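Local structure of glycosaminoglycan xylosylkinase (Hydra vulgaris, 5XOM) at residues I250-P253 and Y254-G257. The protein is a Fam20-family kinase that probably phosphorylates xylose in the glycosaminoglycan linkage region of proteoglycans. Numbering follows the deposited sequence.
Sequences IKEP and YTKG
Pro253 and Tyr254 illustrate how a cis-proline turn can lay the proline ring over a face of the following tyrosine. The peptide bond between Glu252 and Pro253 is cis, and Tyr254 N hydrogen-bonds to Lys251 O at 3.2 Å; backbone angles and bond together define a type VIa beta turn. From this turn the tyrosine side chain runs beside the proline. Tyr254 CB lies 3.8 Å from Lys251 O, and chi1 of -48° places CG next to the backbone N, carrying the ring back along the pyrrolidine. Tyr254 CG lies 3.7 Å from Pro253 C, and CD1 is near the same carbonyl carbon. On the other side of the ring, Tyr254 CE2 comes to 3.6 Å from Pro253 CD, with CD2 and CZ slightly farther away. Pro253 CD thus sits over one ring face in a CH-pi contact, 22° off the normal and displaced toward the rim. At the tip, Tyr254 OH hydrogen-bonds to Tyr281 OH. Beyond the turn, the Thr255 methyl CG2 approaches Lys251 O closely, at 3.1 Å. The turn lies on the surface of the chain, in the loop joining helix 244-248 to helix 259-273; Pro253 and Tyr254 touch Arg259 of the latter, Tyr254 also meets Leu263, and its hydroxyl reaches strand 280-286.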
loop_
_atom_site.group_PDB
_atom_site.type_symbol
_atom_site.label_atom_id
_atom_site.label_comp_id
_atom_site.label_asym_id
_atom_site.label_seq_id
_atom_site.Cartn_x
_atom_site.Cartn_y
_atom_site.Cartn_z
ATOM N N ILE A 250 -21.519 32.590 -3.403
ATOM C CA ILE A 250 -21.425 33.797 -2.582
ATOM C C ILE A 250 -21.559 33.484 -1.090
ATOM O O ILE A 250 -20.978 34.192 -0.261
ATOM C CB ILE A 250 -22.436 34.865 -3.039
ATOM C CG1 ILE A 250 -23.872 34.464 -2.697
ATOM C CG2 ILE A 250 -22.288 35.135 -4.533
ATOM C CD1 ILE A 250 -24.919 35.413 -3.252
ATOM N N LYS A 251 -22.312 32.451 -0.721
ATOM C CA LYS A 251 -22.383 32.054 0.678
ATOM C C LYS A 251 -21.362 30.956 0.983
ATOM O O LYS A 251 -20.938 30.202 0.101
ATOM C CB LYS A 251 -23.787 31.549 1.029
ATOM C CG LYS A 251 -24.746 32.585 1.608
ATOM C CD LYS A 251 -25.906 31.888 2.326
ATOM C CE LYS A 251 -26.901 32.877 2.920
ATOM N NZ LYS A 251 -28.103 32.182 3.472
ATOM N N GLU A 252 -21.003 30.850 2.262
ATOM C CA GLU A 252 -20.065 29.825 2.727
ATOM C C GLU A 252 -20.835 28.520 2.792
ATOM O O GLU A 252 -22.043 28.536 2.998
ATOM C CB GLU A 252 -19.484 30.145 4.116
ATOM C CG GLU A 252 -18.164 30.919 4.157
ATOM C CD GLU A 252 -17.766 31.318 5.583
ATOM O OE1 GLU A 252 -18.641 31.777 6.348
ATOM O OE2 GLU A 252 -16.588 31.115 5.956
ATOM N N PRO A 253 -20.156 27.381 2.619
ATOM C CA PRO A 253 -18.735 27.061 2.418
ATOM C C PRO A 253 -18.348 26.906 0.951
ATOM O O PRO A 253 -17.377 26.213 0.637
ATOM C CB PRO A 253 -18.594 25.733 3.155
ATOM C CG PRO A 253 -19.921 25.074 2.934
ATOM C CD PRO A 253 -20.957 26.163 2.817
ATOM N N TYR A 254 -19.117 27.511 0.057
ATOM C CA TYR A 254 -18.858 27.397 -1.371
ATOM C C TYR A 254 -18.015 28.545 -1.917
ATOM O O TYR A 254 -17.717 28.556 -3.116
ATOM C CB TYR A 254 -20.187 27.265 -2.130
ATOM C CG TYR A 254 -21.079 26.228 -1.480
ATOM C CD1 TYR A 254 -20.770 24.874 -1.562
ATOM C CD2 TYR A 254 -22.201 26.599 -0.749
ATOM C CE1 TYR A 254 -21.564 23.918 -0.950
ATOM C CE2 TYR A 254 -23.001 25.651 -0.134
ATOM C CZ TYR A 254 -22.676 24.311 -0.239
ATOM O OH TYR A 254 -23.463 23.360 0.369
ATOM N N THR A 255 -17.610 29.498 -1.069
ATOM C CA THR A 255 -16.830 30.636 -1.551
ATOM C C THR A 255 -15.361 30.271 -1.723
ATOM O O THR A 255 -14.727 30.685 -2.700
ATOM C CB THR A 255 -16.936 31.815 -0.585
ATOM O OG1 THR A 255 -16.131 31.559 0.569
ATOM C CG2 THR A 255 -18.358 31.986 -0.120
ATOM N N LYS A 256 -14.797 29.530 -0.770
ATOM C CA LYS A 256 -13.389 29.161 -0.790
ATOM C C LYS A 256 -13.256 27.689 -0.434
ATOM O O LYS A 256 -14.193 27.055 0.058
ATOM C CB LYS A 256 -12.538 29.953 0.209
ATOM C CG LYS A 256 -12.876 29.625 1.660
ATOM C CD LYS A 256 -11.810 30.132 2.622
ATOM C CE LYS A 256 -11.899 31.614 2.837
ATOM N NZ LYS A 256 -10.887 32.110 3.809
ATOM N N GLY A 257 -12.060 27.154 -0.658
ATOM C CA GLY A 257 -11.755 25.802 -0.262
ATOM C C GLY A 257 -12.260 24.762 -1.241
ATOM O O GLY A 257 -12.664 25.067 -2.367
#